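Side-chain contacts in phosphoribulokinase 1 (Rhodobacter sphaeroides, PDB 1A7J), which catalyses the ATP-dependent phosphorylation of D-ribulose 5-phosphate to D-ribulose 1,5-bisphosphate in the Calvin cycle: residues Q27-E32 with L127-G132; H134-N139 with N143-A148; G252-M255 with I261-P264. All coordinates share one frame; numbering follows the deposited sequence.

Contact 1 of 3, residues Q27-E32 with L127-G132; sequences QIFRRE and LLFYEG
Phe29 drives its ring from helix 21-32 against Leu127 and Phe129, two residues on the same side of strand 127-132, and the far end of the ring does nearly all the touching. Phe29 CZ lies 3.7 Å from Leu127 CD1, and CE1 is 4.0 Å from the same methyl, so a single leucine branch meets one corner of the phenyl group. The first torsion of Phe29 (chi1 -55°, CG anti to the carbonyl carbon) carries the ring off the helix to Leu127 and Phe129. The same CZ end also meets Phe129 in a T-shaped pair: the edge of Phe29 is directed at the face of Phe129, with centroids 6.0 Å apart and planes at 78°. The closest atoms of the two rings, Phe29 CZ and Phe129 CD1, are 4.3 Å apart, a looser approach than that to the leucine. The helix covers one face of the parallel part of the central sheet, in the P-loop kinase fold that resembles adenylate kinase. Strand 127-132 runs there between strands 7-11 and 36-40, with backbone hydrogen bonds between Leu128 and Ile8 and between Phe129 and Val37. All three side chains are buried and no hydrogen bond crosses between the two segments; the backbones stay well apart, 9.6 Å between Phe29 CA and Leu127 CA. Ile280 of helix 268-284 also packs on Phe29, while Phe25, one helical turn earlier, brings its ring to Phe129.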
loop_
_atom_site.group_PDB
_atom_site.type_symbol
_atom_site.label_atom_id
_atom_site.label_comp_id
_atom_site.label_asym_id
_atom_site.label_seq_id
_atom_site.Cartn_x
_atom_site.Cartn_y
_atom_site.Cartn_z
ATOM N N GLN A 27 5.938 7.784 -13.367
ATOM C CA GLN A 27 7.217 8.246 -13.928
ATOM C C GLN A 27 7.973 7.129 -14.649
ATOM O O GLN A 27 8.731 7.382 -15.578
ATOM C CB GLN A 27 8.116 8.814 -12.816
ATOM C CG GLN A 27 7.937 10.303 -12.521
ATOM C CD GLN A 27 8.689 10.765 -11.263
ATOM O OE1 GLN A 27 9.864 11.136 -11.318
ATOM N NE2 GLN A 27 7.989 10.796 -10.140
ATOM N N ILE A 28 7.794 5.897 -14.197
ATOM C CA ILE A 28 8.508 4.779 -14.782
ATOM C C ILE A 28 7.735 4.160 -15.948
ATOM O O ILE A 28 8.314 3.897 -16.995
ATOM C CB ILE A 28 8.823 3.720 -13.708
ATOM C CG1 ILE A 28 9.734 4.317 -12.649
ATOM C CG2 ILE A 28 9.535 2.540 -14.305
ATOM C CD1 ILE A 28 9.561 3.634 -11.352
ATOM N N PHE A 29 6.431 3.961 -15.791
ATOM C CA PHE A 29 5.607 3.459 -16.882
ATOM C C PHE A 29 5.604 4.439 -18.054
ATOM O O PHE A 29 5.356 4.058 -19.188
ATOM C CB PHE A 29 4.169 3.253 -16.425
ATOM C CG PHE A 29 4.031 2.380 -15.228
ATOM C CD1 PHE A 29 4.939 1.372 -14.982
ATOM C CD2 PHE A 29 2.952 2.546 -14.370
ATOM C CE1 PHE A 29 4.767 0.532 -13.891
ATOM C CE2 PHE A 29 2.776 1.734 -13.290
ATOM C CZ PHE A 29 3.685 0.715 -13.045
ATOM N N ARG A 30 5.786 5.719 -17.762
ATOM C CA ARG A 30 5.864 6.739 -18.801
ATOM C C ARG A 30 7.255 6.708 -19.427
ATOM O O ARG A 30 7.409 6.733 -20.651
ATOM C CB ARG A 30 5.598 8.110 -18.199
ATOM C CG ARG A 30 5.768 9.255 -19.173
ATOM C CD ARG A 30 6.244 10.497 -18.446
ATOM N NE ARG A 30 7.566 10.910 -18.911
ATOM C CZ ARG A 30 8.671 10.852 -18.176
ATOM N NH1 ARG A 30 8.598 10.513 -16.895
ATOM N NH2 ARG A 30 9.848 11.159 -18.720
ATOM N N ARG A 31 8.258 6.577 -18.564
ATOM C CA ARG A 31 9.652 6.463 -18.958
ATOM C C ARG A 31 9.876 5.230 -19.816
ATOM O O ARG A 31 10.791 5.209 -20.622
ATOM C CB ARG A 31 10.517 6.371 -17.704
ATOM C CG ARG A 31 11.938 6.852 -17.862
ATOM C CD ARG A 31 12.358 7.641 -16.635
ATOM N NE ARG A 31 11.653 8.920 -16.554
ATOM C CZ ARG A 31 11.883 9.846 -15.628
ATOM N NH1 ARG A 31 12.646 9.562 -14.580
ATOM N NH2 ARG A 31 11.281 11.029 -15.703
ATOM N N GLU A 32 9.082 4.181 -19.609
ATOM C CA GLU A 32 9.336 2.911 -20.278
ATOM C C GLU A 32 8.248 2.478 -21.264
ATOM O O GLU A 32 8.356 1.419 -21.874
ATOM C CB GLU A 32 9.577 1.797 -19.246
ATOM C CG GLU A 32 10.442 2.186 -18.031
ATOM C CD GLU A 32 11.921 2.461 -18.351
ATOM O OE1 GLU A 32 12.596 1.585 -18.934
ATOM O OE2 GLU A 32 12.439 3.521 -17.927
ATOM N N LEU A 127 0.520 -4.109 -17.763
ATOM C CA LEU A 127 0.407 -4.602 -16.395
ATOM C C LEU A 127 -0.706 -3.922 -15.633
ATOM O O LEU A 127 -1.222 -2.885 -16.056
ATOM C CB LEU A 127 1.710 -4.410 -15.640
ATOM C CG LEU A 127 2.311 -3.015 -15.686
ATOM C CD1 LEU A 127 1.909 -2.208 -14.466
ATOM C CD2 LEU A 127 3.815 -3.159 -15.757
ATOM N N LEU A 128 -1.159 -4.578 -14.573
ATOM C CA LEU A 128 -2.050 -3.945 -13.609
ATOM C C LEU A 128 -1.184 -3.451 -12.463
ATOM O O LEU A 128 -0.095 -3.969 -12.246
ATOM C CB LEU A 128 -3.104 -4.953 -13.100
ATOM C CG LEU A 128 -3.911 -4.773 -11.795
ATOM C CD1 LEU A 128 -4.770 -3.515 -11.828
ATOM C CD2 LEU A 128 -4.793 -5.980 -11.589
ATOM N N PHE A 129 -1.621 -2.365 -11.833
ATOM C CA PHE A 129 -0.938 -1.794 -10.685
ATOM C C PHE A 129 -1.931 -1.625 -9.559
ATOM O O PHE A 129 -2.957 -0.989 -9.736
ATOM C CB PHE A 129 -0.375 -0.430 -11.041
ATOM C CG PHE A 129 0.327 0.254 -9.904
ATOM C CD1 PHE A 129 1.524 -0.261 -9.409
ATOM C CD2 PHE A 129 -0.170 1.443 -9.376
ATOM C CE1 PHE A 129 2.226 0.398 -8.403
ATOM C CE2 PHE A 129 0.518 2.110 -8.375
ATOM C CZ PHE A 129 1.721 1.590 -7.885
ATOM N N TYR A 130 -1.588 -2.120 -8.379
ATOM C CA TYR A 130 -2.435 -1.963 -7.203
ATOM C C TYR A 130 -1.661 -1.191 -6.119
ATOM O O TYR A 130 -0.473 -1.434 -5.916
ATOM C CB TYR A 130 -2.827 -3.348 -6.685
ATOM C CG TYR A 130 -3.539 -3.338 -5.366
ATOM C CD1 TYR A 130 -2.829 -3.331 -4.169
ATOM C CD2 TYR A 130 -4.927 -3.302 -5.306
ATOM C CE1 TYR A 130 -3.475 -3.278 -2.951
ATOM C CE2 TYR A 130 -5.599 -3.249 -4.079
ATOM C CZ TYR A 130 -4.859 -3.239 -2.913
ATOM O OH TYR A 130 -5.499 -3.227 -1.694
ATOM N N GLU A 131 -2.313 -0.223 -5.471
ATOM C CA GLU A 131 -1.787 0.403 -4.249
ATOM C C GLU A 131 -2.826 0.352 -3.104
ATOM O O GLU A 131 -3.938 0.894 -3.238
ATOM C CB GLU A 131 -1.378 1.863 -4.534
ATOM C CG GLU A 131 -0.779 2.633 -3.323
ATOM C CD GLU A 131 -0.260 4.039 -3.665
ATOM O OE1 GLU A 131 -0.815 4.676 -4.591
ATOM O OE2 GLU A 131 0.696 4.507 -2.996
ATOM N N GLY A 132 -2.486 -0.315 -1.996
ATOM C CA GLY A 132 -3.308 -0.208 -0.799
ATOM C C GLY A 132 -2.796 -1.001 0.369
ATOM O O GLY A 132 -1.641 -1.376 0.372
#

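Contact 2 of 3, residues H134-N139 with N143-A148; sequences HGAVVN and NIAGLA
Ile144 and Ala145 both turn their backbone N-H groups to Val137 O, which is thereby gripped twice. The bond from Ile144 N is short, 2.7 Å to Val137 O, and runs nearly along the C=O axis; the one from Ala145 N is longer, 3.2 Å to Val137 O, its donor standing 50° out of the carbonyl plane. Val137, Ile144 and Ala145 are buried and form the tight part of the contact around this carbonyl. Ile144 points toward the other segment, and its CG2, anti to the backbone N, reaches 3.8 Å from His134 O and also meets the carbonyl carbon of Gly135. Ile144 also touches Leu80 and Phe84 of helix 77-90. Ala145 CB meets Ala136 O and Val138 CG2 on one side, 3.4 Å from each, the valine reaching in from the exposed end. That end is looser: Val138 and Asn143 lie side by side, pointing the same way, with Val138 CG1 4.0 Å from Asn143 CG. The Asn143 amide is steadied from within its own segment, since Asn143 OD1 accepts from Gly146 N at 2.7 Å, the donor tilted 31° from the carbonyl plane. A single backbone bridge pairs Val138 with Asn143, and Glu81 OE1 accepts from Asn143 N. The two segments fold back on each other within the loop that connects parallel strands 127-132 and 150-156, where Asn143 OD1 and the N-H three residues on make an Asx motif.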
loop_
_atom_site.group_PDB
_atom_site.type_symbol
_atom_site.label_atom_id
_atom_site.label_comp_id
_atom_site.label_asym_id
_atom_site.label_seq_id
_atom_site.Cartn_x
_atom_site.Cartn_y
_atom_site.Cartn_z
ATOM N N HIS A 134 -3.932 -4.093 1.260
ATOM C CA HIS A 134 -4.155 -5.537 1.107
ATOM C C HIS A 134 -3.709 -6.147 -0.228
ATOM O O HIS A 134 -4.264 -7.163 -0.653
ATOM C CB HIS A 134 -5.628 -5.871 1.366
ATOM C CG HIS A 134 -6.067 -5.684 2.795
ATOM N ND1 HIS A 134 -6.782 -4.584 3.213
ATOM C CD2 HIS A 134 -5.956 -6.488 3.883
ATOM C CE1 HIS A 134 -7.098 -4.717 4.489
ATOM N NE2 HIS A 134 -6.609 -5.862 4.921
ATOM N N GLY A 135 -2.552 -5.703 -0.729
ATOM C CA GLY A 135 -1.958 -6.264 -1.941
ATOM C C GLY A 135 -1.080 -7.501 -1.814
ATOM O O GLY A 135 -0.474 -7.963 -2.782
ATOM N N ALA A 136 -1.018 -8.061 -0.615
ATOM C CA ALA A 136 -0.295 -9.298 -0.409
ATOM C C ALA A 136 -0.986 -10.123 0.688
ATOM O O ALA A 136 -0.390 -11.035 1.282
ATOM C CB ALA A 136 1.135 -9.000 -0.058
ATOM N N VAL A 137 -2.290 -9.921 0.842
ATOM C CA VAL A 137 -3.018 -10.725 1.801
ATOM C C VAL A 137 -2.903 -12.198 1.480
ATOM O O VAL A 137 -3.169 -12.635 0.357
ATOM C CB VAL A 137 -4.480 -10.384 1.817
ATOM C CG1 VAL A 137 -5.167 -11.224 2.825
ATOM C CG2 VAL A 137 -4.673 -8.956 2.162
ATOM N N VAL A 138 -2.465 -12.969 2.454
ATOM C CA VAL A 138 -2.717 -14.397 2.410
ATOM C C VAL A 138 -3.460 -14.776 3.665
ATOM O O VAL A 138 -3.071 -14.413 4.771
ATOM C CB VAL A 138 -1.428 -15.213 2.329
ATOM C CG1 VAL A 138 -1.739 -16.616 1.876
ATOM C CG2 VAL A 138 -0.467 -14.576 1.370
ATOM N N ASN A 139 -4.633 -15.344 3.463
ATOM C CA ASN A 139 -5.428 -15.796 4.571
ATOM C C ASN A 139 -6.265 -17.008 4.191
ATOM O O ASN A 139 -6.069 -17.595 3.137
ATOM C CB ASN A 139 -6.276 -14.649 5.104
ATOM C CG ASN A 139 -7.526 -14.435 4.340
ATOM O OD1 ASN A 139 -8.470 -13.864 4.858
ATOM N ND2 ASN A 139 -7.506 -14.755 3.067
ATOM N N ASN A 143 -5.998 -15.901 -1.336
ATOM C CA ASN A 143 -4.545 -15.773 -1.471
ATOM C C ASN A 143 -4.235 -14.734 -2.514
ATOM O O ASN A 143 -4.066 -15.070 -3.670
ATOM C CB ASN A 143 -3.882 -17.093 -1.875
ATOM C CG ASN A 143 -2.379 -16.957 -2.073
ATOM O OD1 ASN A 143 -1.870 -15.863 -2.175
ATOM N ND2 ASN A 143 -1.661 -18.068 -2.023
ATOM N N ILE A 144 -4.011 -13.507 -2.057
ATOM C CA ILE A 144 -3.759 -12.371 -2.930
ATOM C C ILE A 144 -2.259 -12.146 -3.177
ATOM O O ILE A 144 -1.870 -11.648 -4.232
ATOM C CB ILE A 144 -4.401 -11.085 -2.357
ATOM C CG1 ILE A 144 -5.910 -11.291 -2.200
ATOM C CG2 ILE A 144 -4.128 -9.887 -3.283
ATOM C CD1 ILE A 144 -6.713 -10.027 -2.132
ATOM N N ALA A 145 -1.396 -12.590 -2.268
ATOM C CA ALA A 145 0.042 -12.491 -2.538
ATOM C C ALA A 145 0.437 -13.342 -3.752
ATOM O O ALA A 145 1.112 -12.870 -4.670
ATOM C CB ALA A 145 0.843 -12.911 -1.318
ATOM N N GLY A 146 -0.180 -14.514 -3.843
ATOM C CA GLY A 146 0.201 -15.510 -4.825
ATOM C C GLY A 146 -0.077 -15.164 -6.266
ATOM O O GLY A 146 0.404 -15.861 -7.151
ATOM N N LEU A 147 -0.783 -14.071 -6.521
ATOM C CA LEU A 147 -1.166 -13.760 -7.889
ATOM C C LEU A 147 -0.425 -12.579 -8.486
ATOM O O LEU A 147 -0.741 -12.150 -9.594
ATOM C CB LEU A 147 -2.665 -13.498 -7.979
ATOM C CG LEU A 147 -3.687 -14.597 -7.654
ATOM C CD1 LEU A 147 -5.059 -13.999 -7.915
ATOM C CD2 LEU A 147 -3.498 -15.862 -8.501
ATOM N N ALA A 148 0.548 -12.050 -7.749
ATOM C CA ALA A 148 1.243 -10.820 -8.137
ATOM C C ALA A 148 2.728 -11.093 -8.333
ATOM O O ALA A 148 3.378 -11.617 -7.432
ATOM C CB ALA A 148 1.045 -9.764 -7.055
#

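Contact 3 of 3, residues G252-M255 with I261-P264; sequences GSWM and IVVP
Trp254 and Val262 exchange two backbone hydrogen bonds, Val262 N to Trp254 O at 2.9 Å and Trp254 N to Val262 O at 3.3 Å, which makes them an antiparallel hydrogen-bonded pair in the hairpin of strands 254-257 and 260-264. The oxygen of Val262 is also approached at 3.2 Å by Ser253 CA in a bent C-H...O contact. Ser253 OG is hydrogen-bonded to Ile250 O, while its CB rests 3.8 Å from Val263 CG2. The indole lies over Val262: with CG between the backbone N and the carbonyl carbon (chi1 76°), the six-membered ring passes above the valine, whose CB stands 3.9 Å from its centroid and 7° off the normal, a CH-pi contact. Val262 CG1 meets the same face, 3.7 Å from Trp254 CH2. On the other face of the sheet Met255, bent at chi2 and chi3, brings SD to 4.2 Å from Ile261 CB in the neighbouring non-hydrogen-bonded pair. At the open end Pro264 CD sits 3.5 Å from Gly252 O. Backbone bonds thus set the register of this edge strand, while apolar contacts join the strands on both faces, indole on Val262 on one and Met255 on Ile261 on the other.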
loop_
_atom_site.group_PDB
_atom_site.type_symbol
_atom_site.label_atom_id
_atom_site.label_comp_id
_atom_site.label_asym_id
_atom_site.label_seq_id
_atom_site.Cartn_x
_atom_site.Cartn_y
_atom_site.Cartn_z
ATOM N N GLY A 252 24.372 9.330 0.181
ATOM C CA GLY A 252 24.066 9.371 1.592
ATOM C C GLY A 252 23.725 8.003 2.167
ATOM O O GLY A 252 23.503 7.868 3.378
ATOM N N SER A 253 23.692 6.988 1.307
ATOM C CA SER A 253 23.235 5.677 1.694
ATOM C C SER A 253 24.375 4.805 2.175
ATOM O O SER A 253 25.535 5.057 1.874
ATOM C CB SER A 253 22.564 5.025 0.510
ATOM O OG SER A 253 23.485 4.936 -0.547
ATOM N N TRP A 254 24.029 3.832 3.005
ATOM C CA TRP A 254 24.958 2.830 3.505
ATOM C C TRP A 254 24.198 1.537 3.707
ATOM O O TRP A 254 22.968 1.515 3.595
ATOM C CB TRP A 254 25.541 3.281 4.831
ATOM C CG TRP A 254 24.600 3.143 5.972
ATOM C CD1 TRP A 254 24.602 2.158 6.915
ATOM C CD2 TRP A 254 23.677 4.137 6.433
ATOM N NE1 TRP A 254 23.781 2.492 7.958
ATOM C CE2 TRP A 254 23.190 3.701 7.679
ATOM C CE3 TRP A 254 23.247 5.358 5.929
ATOM C CZ2 TRP A 254 22.293 4.455 8.427
ATOM C CZ3 TRP A 254 22.362 6.104 6.671
ATOM C CH2 TRP A 254 21.894 5.651 7.913
ATOM N N MET A 255 24.917 0.466 4.027
ATOM C CA MET A 255 24.302 -0.843 4.159
ATOM C C MET A 255 24.209 -1.160 5.627
ATOM O O MET A 255 25.144 -0.881 6.373
ATOM C CB MET A 255 25.141 -1.919 3.464
ATOM C CG MET A 255 25.412 -1.694 1.975
ATOM S SD MET A 255 24.028 -2.000 0.833
ATOM C CE MET A 255 23.354 -3.449 1.540
ATOM N N ILE A 261 19.513 -1.748 2.229
ATOM C CA ILE A 261 20.199 -0.477 2.089
ATOM C C ILE A 261 19.401 0.584 2.843
ATOM O O ILE A 261 18.162 0.566 2.797
ATOM C CB ILE A 261 20.330 -0.103 0.584
ATOM C CG1 ILE A 261 21.168 1.178 0.404
ATOM C CG2 ILE A 261 18.978 0.052 -0.013
ATOM C CD1 ILE A 261 21.649 1.433 -1.031
ATOM N N VAL A 262 20.078 1.403 3.649
ATOM C CA VAL A 262 19.415 2.555 4.259
ATOM C C VAL A 262 19.658 3.821 3.439
ATOM O O VAL A 262 20.776 4.120 3.061
ATOM C CB VAL A 262 19.875 2.785 5.713
ATOM C CG1 VAL A 262 19.027 3.850 6.352
ATOM C CG2 VAL A 262 19.762 1.497 6.494
ATOM N N VAL A 263 18.608 4.589 3.214
ATOM C CA VAL A 263 18.634 5.640 2.227
ATOM C C VAL A 263 17.980 6.877 2.838
ATOM O O VAL A 263 16.910 6.769 3.416
ATOM C CB VAL A 263 17.878 5.107 0.995
ATOM C CG1 VAL A 263 16.808 6.047 0.515
ATOM C CG2 VAL A 263 18.867 4.813 -0.115
ATOM N N PRO A 264 18.649 8.046 2.838
ATOM C CA PRO A 264 17.951 9.237 3.327
ATOM C C PRO A 264 16.524 9.369 2.795
ATOM O O PRO A 264 16.279 9.081 1.630
ATOM C CB PRO A 264 18.835 10.381 2.853
ATOM C CG PRO A 264 20.075 9.739 2.283
ATOM C CD PRO A 264 20.077 8.317 2.696
#

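Contacts 1 and 2 follow one another along the chain: strand 127-132, packed on helix 21-32 in contact 1, leads into the loop of contact 2, and the two touch where Tyr130 CE1 lies 3.4 Å from Gly135 N. Their centres are 18 Å apart. Both lie near the nucleotide and catalytic sites: the side chain of Phe129 is about 8 Å from that of Ser19 in the predicted ATP-binding loop, and that of His134 about 10 Å from that of catalytic Asp42. Contact 3 belongs to the same sheet as contact 1 but to its antiparallel end, with centres 25 Å apart and nearest atoms about 14 Å.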